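Local structure of lipolytic enzyme (Clostridium thermocellum, 2VPT) at residues S73-W78 with I111-T116; T67-A72 with N101-G106; I164-D167 with D171-W174; G25-E30 with F88-G93. The protein serves as the catalytic domain of a cellulosomal family 3 carbohydrate esterase, an SGNH-type hydrolase that releases acetyl groups from acetylated xylan. All blocks are in the same frame, centred on the assembly; numbering follows the deposited sequence.

Contact 1. Residues S73-W78 with I111-T116; sequences SNINNW and IDQIFT
Gln113 reaches from helix 104-117 to the flank of helix 68-82, where its amide meets Asn76 and Ile75. Its CG stands anti to the backbone N (chi1 -179°) and the chain stays extended beyond it, which carries the amide across a gap of 10.0 Å between the local helix axes. There Gln113 NE2 donates to Asn76 OD1 at 2.8 Å along an almost straight N-H path. The acceptor lies close to the plane of the Gln113 amide, whereas NE2 approaches from well above the carbonyl plane of Asn76; the two amides are turned 89° from each other. Gln113 CG also touches the same oxygen, with 3.6 Å between Gln113 CG and Asn76 OD1.

Deeper in the interface the contact turns apolar. Ile75 uses both of its branches: CG2 rests against the Gln113 amide, 3.5 Å from Gln113 NE2, while the other branch, with CG1 anti to the backbone N, sends CD1 to Ile114. Ile75 CD1 lies 3.9 Å from Ile114 CG1, and the two side chains cross at about a right angle. Ile75 also packs on Val11 of strand 5-12 and Ile114 on Leu123 of strand 122-126, placing both in the layer between the helices and the sheet.

The helices run side by side in the same sense, 25° apart. Gln113 NE2 has a second acceptor in Ala72 O, the carbonyl that Asn76 N would use in a regular helix, at a kink where that bond is missing. Two bonds from one amide nitrogen thus fix its rotation and satisfy a backbone carbonyl beside an apolar core.

Contact 2. Residues T67-A72 with N101-G106; sequences TIPQIA and NLNATG
Two helix N termini meet here: Asn103, the N-cap of helix 104-117, packs against Ile68 and Pro69 in the first turn of helix 68-82. The Asn103 side chain bends back over its own helix, and Asn103 OD1 accepts from Gly106 N at 2.8 Å, with the donor standing above the carbonyl plane. That capping bond leaves Asn103 ND2 turned to the other helix, 3.8 Å from Ile68 CB and 3.9 Å from Pro69 CD.

Ile68 packs against the other turn with both branches. Its chi1 of -74° sets CG1 beside the backbone N and leaves CG2 anti to it, so that Ile68 CG2 lies against the peptide of Gly106, 3.5 Å from Gly106 O. The longer branch puts Ile68 CD1 next to Asn103, 3.7 Å from Asn103 O. Gly106 presents no side chain, and the backbones close to 6.3 Å between Ile68 CA and Gly106 CA. At Thr67, the N-cap of helix 68-82, the Gln70 side chain folds back to the backbone, and Thr67 N donates to Gln70 OE1 at 2.9 Å.

Asp95 of helix 93-99 couples the two starts, accepting from Ile68 N with one carboxylate oxygen and from Asn103 ND2 with the other. Around this junction, Ile68 also packs on Ile91, just after strand 86-90, on Leu107 of helix 104-117 and on Tyr138 of helix 136-139.

Contact 3. Residues I164-D167 with D171-W174; sequences IQFD and DISW
With chi1 of Asp171 at -61°, its CG lies beside its own backbone N and the carboxylate turns back to Asp167; Phe166, its CG anti to the backbone N (chi1 -174°), lays its ring alongside the same residue. Asp171 OD2 accepts from Asp167 N at 2.9 Å, the donor arriving from above the carboxylate plane. In return Asp171 N donates to Asp167 O at 2.8 Å, nearly head-on to the carbonyl. This reciprocal pair pins the ends of the short helix 168-171 together. At its start Asp167 is the N-cap, and its OD1 takes the backbone N of Asn169.

The turn belongs to the long connection between strand 156-159 and helix 181-203. Farther along this connection lie Asp175 and His178, which probably belong to the Ser-His-Asp triad expected of an SGNH-type hydrolase. Ser173 OG bonds to the backbone of both Asp175 and His178, tying the present segment to that region, while the Trp174 ring meets that of His178 of the second subunit.

Phe166 and Asp171 run antiparallel alongside each other, their ring and carboxylate planes 59° apart, with Phe166 CD1 4.0 Å from Asp171 OD2. The far end of the ring reaches the next residue: Phe166 CZ is 3.6 Å from Ile172 CG1, and CD1 of Ile172 sits at the ring edge, in its plane, 3.8 Å from Phe166 CE1. Lys186 of helix 181-203 forms a salt bridge with Asp171 OD2 and also bonds to Gln165 O; its positive charge probably favours the ionised form of this largely buried carboxylate.

Contact 4. Residues G25-E30 with F88-G93; sequences GSYRTE and FLWIGG
Tyr27 inserts its ring between Phe88 and Trp90, two side chains that leave strand 86-90 on the same side. From CB, which points to the strand, a chi1 of 66° tucks CG between the backbone N and the carbonyl carbon. Along one margin of the ring, Tyr27 CD2 lies 3.9 Å from Trp90 CZ3 and Tyr27 CE2 lies 4.0 Å from Trp90 CE3; CD2 reaches the edge of the indole near its plane. On the other margin Tyr27 CE1 comes within 4.1 Å of Phe88 CD2, which sits at the edge of the tyrosine ring.

The strand is part of the parallel core of the three-layered alpha/beta/alpha fold of SGNH hydrolases, and Tyr27 lies near the N-terminal end of helix 28-37. Trp191 of helix 181-203 stacks on both Tyr27 and Phe88, joining that helix to the same aromatic cluster, whereas Leu89 points from the sheet's other surface to helix 104-117.

At the tip, Tyr27 OH touches Phe88 CB at 3.5 Å and lies near the plane of the phenyl ring, at its edge. The hydroxyl also bonds to a water, 2.7 Å from Tyr27 OH and in the plane of the tyrosine ring. This water donates to Phe88 O at 3.0 Å, forming a water bridge between the buried phenol and the strand backbone.

From the N terminus, residues 25-30 come first, but their partner strand in contact 4 arrives only after helix 68-82 has supplied the first segments of contacts 2 and 1. Residues 88-93 then close contact 4, 101-106 close contact 2 and 111-116 close contact 1, leaving all three loops crossed. Contacts 1 and 2 are successive levels of one helix pair, their centres 12 Å apart, and both lean on contact 4's strand and the turn after it: Ile114 on Leu89, Ile71 on Ile91 and Ile68 on Gly92. Contact 3 follows in series as a tight local closure, about 8 Å from contact 4 at the nearest atoms and across the chain's centre from contact 1.

Contact 1. Residues S73-W78 with I111-T116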
loop_
_atom_site.group_PDB
_atom_site.type_symbol
_atom_site.label_atom_id
_atom_site.label_comp_id
_atom_site.label_asym_id
_atom_site.label_seq_id
_atom_site.Cartn_x
_atom_site.Cartn_y
_atom_site.Cartn_z
ATOM N N SER A 73 -0.849 -19.504 5.277
ATOM C CA SER A 73 -0.147 -20.127 4.174
ATOM C C SER A 73 1.274 -19.579 3.971
ATOM O O SER A 73 2.132 -20.262 3.406
ATOM C CB SER A 73 -0.992 -19.968 2.915
ATOM O OG SER A 73 -0.596 -20.852 1.895
ATOM N N ASN A 74 1.536 -18.356 4.445
ATOM C CA ASN A 74 2.812 -17.690 4.199
ATOM C C ASN A 74 3.582 -17.248 5.441
ATOM O O ASN A 74 4.776 -16.978 5.340
ATOM C CB ASN A 74 2.574 -16.485 3.294
ATOM C CG ASN A 74 1.971 -16.884 1.993
ATOM O OD1 ASN A 74 2.627 -17.537 1.171
ATOM N ND2 ASN A 74 0.699 -16.574 1.807
ATOM N N ILE A 75 2.939 -17.192 6.600
ATOM C CA ILE A 75 3.559 -16.545 7.758
ATOM C C ILE A 75 4.823 -17.268 8.259
ATOM O O ILE A 75 5.715 -16.641 8.824
ATOM C CB ILE A 75 2.538 -16.368 8.884
ATOM C CG1 ILE A 75 3.036 -15.341 9.917
ATOM C CG2 ILE A 75 2.166 -17.710 9.493
ATOM C CD1 ILE A 75 1.946 -14.858 10.864
ATOM N N ASN A 76 4.944 -18.578 8.027
ATOM C CA ASN A 76 6.157 -19.278 8.455
ATOM C C ASN A 76 7.364 -18.679 7.770
ATOM O O ASN A 76 8.413 -18.493 8.384
ATOM C CB ASN A 76 6.107 -20.769 8.134
ATOM C CG ASN A 76 5.066 -21.502 8.924
ATOM O OD1 ASN A 76 4.335 -20.921 9.726
ATOM N ND2 ASN A 76 4.989 -22.816 8.694
ATOM N N ASN A 77 7.209 -18.360 6.490
ATOM C CA ASN A 77 8.290 -17.730 5.738
ATOM C C ASN A 77 8.603 -16.321 6.227
ATOM O O ASN A 77 9.774 -15.938 6.356
ATOM C CB ASN A 77 7.972 -17.713 4.245
ATOM C CG ASN A 77 7.809 -19.109 3.671
ATOM O OD1 ASN A 77 8.499 -20.043 4.069
ATOM N ND2 ASN A 77 6.901 -19.248 2.721
ATOM N N TRP A 78 7.557 -15.548 6.504
ATOM C CA TRP A 78 7.743 -14.187 6.997
ATOM C C TRP A 78 8.469 -14.199 8.343
ATOM O O TRP A 78 9.379 -13.411 8.578
ATOM C CB TRP A 78 6.394 -13.491 7.153
ATOM C CG TRP A 78 5.586 -13.403 5.900
ATOM C CD1 TRP A 78 6.024 -13.538 4.613
ATOM C CD2 TRP A 78 4.199 -13.119 5.817
ATOM N NE1 TRP A 78 4.983 -13.391 3.745
ATOM C CE2 TRP A 78 3.852 -13.103 4.455
ATOM C CE3 TRP A 78 3.217 -12.850 6.766
ATOM C CZ2 TRP A 78 2.554 -12.859 4.019
ATOM C CZ3 TRP A 78 1.925 -12.610 6.325
ATOM C CH2 TRP A 78 1.612 -12.617 4.971
ATOM N N ILE A 111 -2.607 -18.824 15.733
ATOM C CA ILE A 111 -1.848 -18.502 16.946
ATOM C C ILE A 111 -0.905 -19.654 17.286
ATOM O O ILE A 111 0.279 -19.456 17.517
ATOM C CB ILE A 111 -2.788 -18.184 18.137
ATOM C CG1 ILE A 111 -3.537 -16.858 17.880
ATOM C CG2 ILE A 111 -2.010 -18.139 19.469
ATOM C CD1 ILE A 111 -4.752 -16.664 18.762
ATOM N N ASP A 112 -1.438 -20.874 17.285
ATOM C CA ASP A 112 -0.614 -22.051 17.574
ATOM C C ASP A 112 0.535 -22.180 16.587
ATOM O O ASP A 112 1.663 -22.475 16.965
ATOM C CB ASP A 112 -1.441 -23.341 17.521
ATOM C CG ASP A 112 -2.459 -23.454 18.652
ATOM O OD1 ASP A 112 -2.439 -22.629 19.587
ATOM O OD2 ASP A 112 -3.291 -24.390 18.589
ATOM N N GLN A 113 0.237 -21.944 15.314
ATOM C CA GLN A 113 1.236 -22.033 14.258
ATOM C C GLN A 113 2.392 -21.057 14.456
ATOM O O GLN A 113 3.551 -21.402 14.285
ATOM C CB GLN A 113 0.574 -21.777 12.905
ATOM C CG GLN A 113 1.524 -21.860 11.722
ATOM C CD GLN A 113 0.832 -21.518 10.404
ATOM O OE1 GLN A 113 -0.384 -21.526 10.316
ATOM N NE2 GLN A 113 1.613 -21.213 9.385
ATOM N N ILE A 114 2.062 -19.823 14.819
ATOM C CA ILE A 114 3.081 -18.811 15.080
ATOM C C ILE A 114 4.063 -19.274 16.163
ATOM O O ILE A 114 5.269 -19.170 15.982
ATOM C CB ILE A 114 2.426 -17.447 15.440
ATOM C CG1 ILE A 114 1.751 -16.851 14.193
ATOM C CG2 ILE A 114 3.459 -16.476 16.044
ATOM C CD1 ILE A 114 0.755 -15.756 14.460
ATOM N N PHE A 115 3.550 -19.779 17.278
ATOM C CA PHE A 115 4.431 -20.257 18.359
ATOM C C PHE A 115 5.201 -21.528 17.998
ATOM O O PHE A 115 6.287 -21.766 18.524
ATOM C CB PHE A 115 3.631 -20.484 19.637
ATOM C CG PHE A 115 3.183 -19.219 20.319
ATOM C CD1 PHE A 115 4.110 -18.342 20.870
ATOM C CD2 PHE A 115 1.842 -18.916 20.443
ATOM C CE1 PHE A 115 3.693 -17.194 21.504
ATOM C CE2 PHE A 115 1.427 -17.774 21.079
ATOM C CZ PHE A 115 2.360 -16.910 21.612
ATOM N N THR A 116 4.648 -22.342 17.107
ATOM C CA THR A 116 5.349 -23.537 16.628
ATOM C C THR A 116 6.619 -23.134 15.880
ATOM O O THR A 116 7.683 -23.700 16.100
ATOM C CB THR A 116 4.432 -24.420 15.751
ATOM O OG1 THR A 116 3.299 -24.844 16.519
ATOM C CG2 THR A 116 5.178 -25.643 15.226
#

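Contact 2. Residues T67-A72 with N101-G106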
loop_
_atom_site.group_PDB
_atom_site.type_symbol
_atom_site.label_atom_id
_atom_site.label_comp_id
_atom_site.label_asym_id
_atom_site.label_seq_id
_atom_site.Cartn_x
_atom_site.Cartn_y
_atom_site.Cartn_z
ATOM N N THR A 67 -7.291 -13.128 4.200
ATOM C CA THR A 67 -7.974 -13.877 5.237
ATOM C C THR A 67 -6.966 -14.645 6.083
ATOM O O THR A 67 -5.784 -14.755 5.733
ATOM C CB THR A 67 -8.916 -14.895 4.584
ATOM O OG1 THR A 67 -8.119 -15.760 3.768
ATOM C CG2 THR A 67 -9.983 -14.182 3.728
ATOM N N ILE A 68 -7.448 -15.196 7.193
ATOM C CA ILE A 68 -6.641 -16.029 8.060
ATOM C C ILE A 68 -5.864 -17.137 7.329
ATOM O O ILE A 68 -4.661 -17.257 7.524
ATOM C CB ILE A 68 -7.508 -16.602 9.221
ATOM C CG1 ILE A 68 -7.806 -15.487 10.230
ATOM C CG2 ILE A 68 -6.816 -17.757 9.902
ATOM C CD1 ILE A 68 -8.954 -15.761 11.166
ATOM N N PRO A 69 -6.540 -17.964 6.507
ATOM C CA PRO A 69 -5.772 -19.028 5.854
ATOM C C PRO A 69 -4.709 -18.532 4.873
ATOM O O PRO A 69 -3.676 -19.185 4.691
ATOM C CB PRO A 69 -6.855 -19.877 5.161
ATOM C CG PRO A 69 -8.051 -19.049 5.079
ATOM C CD PRO A 69 -7.985 -18.082 6.241
ATOM N N GLN A 70 -4.928 -17.365 4.276
ATOM C CA GLN A 70 -3.917 -16.803 3.394
ATOM C C GLN A 70 -2.685 -16.346 4.181
ATOM O O GLN A 70 -1.559 -16.571 3.771
ATOM C CB GLN A 70 -4.498 -15.659 2.587
ATOM C CG GLN A 70 -5.584 -16.069 1.639
ATOM C CD GLN A 70 -6.062 -14.853 0.923
ATOM O OE1 GLN A 70 -6.816 -14.069 1.464
ATOM N NE2 GLN A 70 -5.535 -14.626 -0.276
ATOM N N ILE A 71 -2.917 -15.702 5.317
ATOM C CA ILE A 71 -1.836 -15.391 6.234
ATOM C C ILE A 71 -1.126 -16.682 6.665
ATOM O O ILE A 71 0.099 -16.768 6.604
ATOM C CB ILE A 71 -2.339 -14.630 7.478
ATOM C CG1 ILE A 71 -2.911 -13.262 7.078
ATOM C CG2 ILE A 71 -1.231 -14.483 8.510
ATOM C CD1 ILE A 71 -1.884 -12.193 6.601
ATOM N N ALA A 72 -1.893 -17.691 7.083
ATOM C CA ALA A 72 -1.305 -18.935 7.591
ATOM C C ALA A 72 -0.437 -19.632 6.533
ATOM O O ALA A 72 0.580 -20.276 6.858
ATOM C CB ALA A 72 -2.418 -19.897 8.068
ATOM N N ASN A 101 -17.477 -16.743 6.989
ATOM C CA ASN A 101 -16.866 -17.728 7.929
ATOM C C ASN A 101 -16.564 -16.699 9.043
ATOM O O ASN A 101 -15.555 -16.008 8.964
ATOM C CB ASN A 101 -15.698 -18.360 7.186
ATOM C CG ASN A 101 -15.045 -19.441 7.952
ATOM O OD1 ASN A 101 -15.682 -20.126 8.743
ATOM N ND2 ASN A 101 -13.760 -19.622 7.730
ATOM N N LEU A 102 -17.216 -16.664 10.203
ATOM C CA LEU A 102 -16.622 -16.723 11.571
ATOM C C LEU A 102 -15.480 -17.667 11.944
ATOM O O LEU A 102 -15.698 -18.687 12.558
ATOM C CB LEU A 102 -17.762 -16.779 12.611
ATOM C CG LEU A 102 -17.652 -15.878 13.854
ATOM C CD1 LEU A 102 -16.378 -16.112 14.620
ATOM C CD2 LEU A 102 -17.814 -14.417 13.451
ATOM N N ASN A 103 -14.234 -17.262 11.647
ATOM C CA ASN A 103 -13.135 -18.199 11.676
ATOM C C ASN A 103 -12.395 -18.266 13.000
ATOM O O ASN A 103 -11.181 -18.054 13.075
ATOM C CB ASN A 103 -12.184 -17.930 10.508
ATOM C CG ASN A 103 -11.367 -19.140 10.123
ATOM O OD1 ASN A 103 -11.495 -20.219 10.721
ATOM N ND2 ASN A 103 -10.515 -18.984 9.103
ATOM N N ALA A 104 -13.142 -18.609 14.038
ATOM C CA ALA A 104 -12.583 -18.844 15.345
ATOM C C ALA A 104 -11.526 -19.937 15.312
ATOM O O ALA A 104 -10.440 -19.778 15.860
ATOM C CB ALA A 104 -13.697 -19.192 16.318
ATOM N N THR A 105 -11.830 -21.062 14.663
ATOM C CA THR A 105 -10.871 -22.149 14.607
ATOM C C THR A 105 -9.596 -21.771 13.840
ATOM O O THR A 105 -8.480 -22.126 14.244
ATOM C CB THR A 105 -11.499 -23.435 13.993
ATOM O OG1 THR A 105 -12.544 -23.901 14.853
ATOM C CG2 THR A 105 -10.460 -24.508 13.847
ATOM N N GLY A 106 -9.762 -21.040 12.744
ATOM C CA GLY A 106 -8.623 -20.575 11.968
ATOM C C GLY A 106 -7.711 -19.660 12.773
ATOM O O GLY A 106 -6.494 -19.810 12.718
#

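Contact 3. Residues I164-D167 with D171-W174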
loop_
_atom_site.group_PDB
_atom_site.type_symbol
_atom_site.label_atom_id
_atom_site.label_comp_id
_atom_site.label_asym_id
_atom_site.label_seq_id
_atom_site.Cartn_x
_atom_site.Cartn_y
_atom_site.Cartn_z
ATOM N N ILE A 164 -12.383 1.345 21.326
ATOM C CA ILE A 164 -12.382 2.647 20.674
ATOM C C ILE A 164 -13.679 3.407 20.948
ATOM O O ILE A 164 -14.768 2.836 20.889
ATOM C CB ILE A 164 -12.124 2.504 19.133
ATOM C CG1 ILE A 164 -11.954 3.875 18.473
ATOM C CG2 ILE A 164 -13.250 1.692 18.470
ATOM C CD1 ILE A 164 -11.385 3.792 17.055
ATOM N N GLN A 165 -13.528 4.690 21.280
ATOM C CA GLN A 165 -14.650 5.617 21.373
ATOM C C GLN A 165 -15.054 5.965 19.950
ATOM O O GLN A 165 -14.603 6.957 19.383
ATOM C CB GLN A 165 -14.230 6.875 22.161
ATOM C CG GLN A 165 -15.229 8.047 22.152
ATOM C CD GLN A 165 -14.912 9.148 21.118
ATOM O OE1 GLN A 165 -15.821 9.717 20.510
ATOM N NE2 GLN A 165 -13.627 9.453 20.933
ATOM N N PHE A 166 -15.894 5.127 19.364
ATOM C CA PHE A 166 -16.129 5.162 17.930
ATOM C C PHE A 166 -17.117 6.239 17.513
ATOM O O PHE A 166 -18.219 6.319 18.045
ATOM C CB PHE A 166 -16.612 3.793 17.444
ATOM C CG PHE A 166 -16.750 3.700 15.954
ATOM C CD1 PHE A 166 -15.624 3.682 15.146
ATOM C CD2 PHE A 166 -18.006 3.638 15.359
ATOM C CE1 PHE A 166 -15.746 3.605 13.763
ATOM C CE2 PHE A 166 -18.138 3.563 13.979
ATOM C CZ PHE A 166 -17.004 3.544 13.180
ATOM N N ASP A 167 -16.707 7.055 16.557
ATOM C CA ASP A 167 -17.551 8.082 15.987
ATOM C C ASP A 167 -17.420 7.988 14.475
ATOM O O ASP A 167 -16.393 8.346 13.910
ATOM C CB ASP A 167 -17.110 9.449 16.500
ATOM C CG ASP A 167 -18.016 10.572 16.045
ATOM O OD1 ASP A 167 -18.848 10.374 15.133
ATOM O OD2 ASP A 167 -17.892 11.669 16.616
ATOM N N ASP A 171 -14.104 8.947 12.413
ATOM C CA ASP A 171 -13.170 7.819 12.434
ATOM C C ASP A 171 -13.166 6.964 11.179
ATOM O O ASP A 171 -12.311 6.093 11.045
ATOM C CB ASP A 171 -13.493 6.926 13.631
ATOM C CG ASP A 171 -13.358 7.658 14.956
ATOM O OD1 ASP A 171 -12.742 8.742 14.979
ATOM O OD2 ASP A 171 -13.841 7.134 15.982
ATOM N N ILE A 172 -14.123 7.185 10.285
ATOM C CA ILE A 172 -14.231 6.430 9.039
ATOM C C ILE A 172 -13.859 7.298 7.846
ATOM O O ILE A 172 -14.260 8.455 7.750
ATOM C CB ILE A 172 -15.643 5.838 8.870
ATOM C CG1 ILE A 172 -15.920 4.811 9.978
ATOM C CG2 ILE A 172 -15.816 5.191 7.485
ATOM C CD1 ILE A 172 -14.888 3.656 10.083
ATOM N N SER A 173 -13.075 6.723 6.941
ATOM C CA SER A 173 -12.571 7.433 5.782
ATOM C C SER A 173 -13.646 7.649 4.719
ATOM O O SER A 173 -14.770 7.174 4.834
ATOM C CB SER A 173 -11.419 6.638 5.160
ATOM O OG SER A 173 -11.917 5.558 4.395
ATOM N N TRP A 174 -13.261 8.374 3.681
ATOM C CA TRP A 174 -14.102 8.604 2.509
ATOM C C TRP A 174 -14.658 7.330 1.849
ATOM O O TRP A 174 -15.682 7.392 1.169
ATOM C CB TRP A 174 -13.308 9.405 1.468
ATOM C CG TRP A 174 -12.044 8.718 1.073
ATOM C CD1 TRP A 174 -10.823 8.813 1.686
ATOM C CD2 TRP A 174 -11.877 7.798 -0.006
ATOM N NE1 TRP A 174 -9.910 8.005 1.053
ATOM C CE2 TRP A 174 -10.530 7.374 0.008
ATOM C CE3 TRP A 174 -12.737 7.289 -0.984
ATOM C CZ2 TRP A 174 -10.025 6.471 -0.918
ATOM C CZ3 TRP A 174 -12.229 6.395 -1.906
ATOM C CH2 TRP A 174 -10.887 5.995 -1.865
#

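Contact 4. Residues G25-E30 with F88-G93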
loop_
_atom_site.group_PDB
_atom_site.type_symbol
_atom_site.label_atom_id
_atom_site.label_comp_id
_atom_site.label_asym_id
_atom_site.label_seq_id
_atom_site.Cartn_x
_atom_site.Cartn_y
_atom_site.Cartn_z
ATOM N N GLY A 25 -0.319 4.250 6.048
ATOM C CA GLY A 25 0.438 4.110 7.286
ATOM C C GLY A 25 -0.315 3.403 8.401
ATOM O O GLY A 25 0.314 3.000 9.391
ATOM N N SER A 26 -1.633 3.220 8.260
ATOM C CA SER A 26 -2.394 2.502 9.257
ATOM C C SER A 26 -2.159 3.106 10.643
ATOM O O SER A 26 -2.000 4.331 10.775
ATOM C CB SER A 26 -2.010 1.003 9.157
ATOM O OG SER A 26 -2.606 0.185 10.144
ATOM N N TYR A 27 -2.181 2.267 11.667
ATOM C CA TYR A 27 -1.864 2.688 13.017
ATOM C C TYR A 27 -0.359 2.813 13.229
ATOM O O TYR A 27 0.081 3.229 14.297
ATOM C CB TYR A 27 -2.459 1.696 14.035
ATOM C CG TYR A 27 -1.859 0.304 13.987
ATOM C CD1 TYR A 27 -0.722 -0.001 14.714
ATOM C CD2 TYR A 27 -2.426 -0.705 13.205
ATOM C CE1 TYR A 27 -0.143 -1.250 14.670
ATOM C CE2 TYR A 27 -1.846 -1.971 13.145
ATOM C CZ TYR A 27 -0.702 -2.240 13.880
ATOM O OH TYR A 27 -0.100 -3.475 13.879
ATOM N N ARG A 28 0.425 2.379 12.245
ATOM C CA ARG A 28 1.883 2.314 12.396
ATOM C C ARG A 28 2.504 3.704 12.537
ATOM O O ARG A 28 3.445 3.887 13.306
ATOM C CB ARG A 28 2.506 1.524 11.240
ATOM C CG ARG A 28 2.121 0.035 11.297
ATOM C CD ARG A 28 2.469 -0.731 10.050
ATOM N NE ARG A 28 1.608 -0.431 8.910
ATOM C CZ ARG A 28 1.933 0.312 7.849
ATOM N NH1 ARG A 28 3.101 0.938 7.734
ATOM N NH2 ARG A 28 1.039 0.468 6.901
ATOM N N THR A 29 1.957 4.684 11.834
ATOM C CA THR A 29 2.510 6.065 11.885
ATOM C C THR A 29 2.481 6.594 13.317
ATOM O O THR A 29 3.503 6.981 13.885
ATOM C CB THR A 29 1.709 6.986 10.973
ATOM O OG1 THR A 29 1.676 6.408 9.662
ATOM C CG2 THR A 29 2.333 8.378 10.908
ATOM N N GLU A 30 1.303 6.594 13.922
ATOM C CA GLU A 30 1.170 7.141 15.278
ATOM C C GLU A 30 1.799 6.220 16.318
ATOM O O GLU A 30 2.399 6.680 17.286
ATOM C CB GLU A 30 -0.291 7.435 15.582
ATOM C CG GLU A 30 -0.593 8.010 16.962
ATOM C CD GLU A 30 -0.007 9.387 17.181
ATOM O OE1 GLU A 30 0.277 10.102 16.193
ATOM O OE2 GLU A 30 0.153 9.762 18.368
ATOM N N PHE A 88 2.285 -8.263 15.973
ATOM C CA PHE A 88 1.016 -7.599 16.173
ATOM C C PHE A 88 0.065 -8.182 15.139
ATOM O O PHE A 88 0.127 -7.812 13.962
ATOM C CB PHE A 88 1.115 -6.086 15.931
ATOM C CG PHE A 88 1.850 -5.289 16.981
ATOM C CD1 PHE A 88 2.164 -5.781 18.234
ATOM C CD2 PHE A 88 2.187 -3.973 16.687
ATOM C CE1 PHE A 88 2.812 -4.965 19.171
ATOM C CE2 PHE A 88 2.836 -3.166 17.621
ATOM C CZ PHE A 88 3.131 -3.667 18.855
ATOM N N LEU A 89 -0.811 -9.090 15.558
ATOM C CA LEU A 89 -1.698 -9.795 14.630
ATOM C C LEU A 89 -3.103 -9.196 14.680
ATOM O O LEU A 89 -3.713 -9.089 15.738
ATOM C CB LEU A 89 -1.725 -11.287 14.991
ATOM C CG LEU A 89 -2.587 -12.175 14.097
ATOM C CD1 LEU A 89 -2.039 -12.206 12.678
ATOM C CD2 LEU A 89 -2.686 -13.576 14.657
ATOM N N TRP A 90 -3.624 -8.827 13.524
ATOM C CA TRP A 90 -4.941 -8.223 13.419
ATOM C C TRP A 90 -5.573 -8.774 12.153
ATOM O O TRP A 90 -5.307 -8.293 11.043
ATOM C CB TRP A 90 -4.821 -6.689 13.405
ATOM C CG TRP A 90 -6.126 -5.969 13.446
ATOM C CD1 TRP A 90 -7.359 -6.505 13.682
ATOM C CD2 TRP A 90 -6.338 -4.568 13.247
ATOM N NE1 TRP A 90 -8.318 -5.534 13.620
ATOM C CE2 TRP A 90 -7.715 -4.326 13.378
ATOM C CE3 TRP A 90 -5.493 -3.490 12.980
ATOM C CZ2 TRP A 90 -8.258 -3.061 13.241
ATOM C CZ3 TRP A 90 -6.047 -2.233 12.857
ATOM C CH2 TRP A 90 -7.405 -2.029 12.986
ATOM N N ILE A 91 -6.412 -9.804 12.315
ATOM C CA ILE A 91 -6.851 -10.588 11.162
ATOM C C ILE A 91 -8.184 -11.277 11.422
ATOM O O ILE A 91 -8.566 -11.516 12.572
ATOM C CB ILE A 91 -5.752 -11.619 10.817
ATOM C CG1 ILE A 91 -5.841 -12.136 9.377
ATOM C CG2 ILE A 91 -5.717 -12.746 11.826
ATOM C CD1 ILE A 91 -5.544 -11.098 8.305
ATOM N N GLY A 92 -8.906 -11.554 10.336
ATOM C CA GLY A 92 -10.128 -12.372 10.373
ATOM C C GLY A 92 -11.377 -11.662 9.931
ATOM O O GLY A 92 -12.401 -12.300 9.689
ATOM N N GLY A 93 -11.321 -10.347 9.786
ATOM C CA GLY A 93 -12.459 -9.604 9.313
ATOM C C GLY A 93 -12.865 -10.036 7.915
ATOM O O GLY A 93 -14.052 -10.084 7.598
HETATM O O HOH W 1 -1.431 -5.554 12.818
#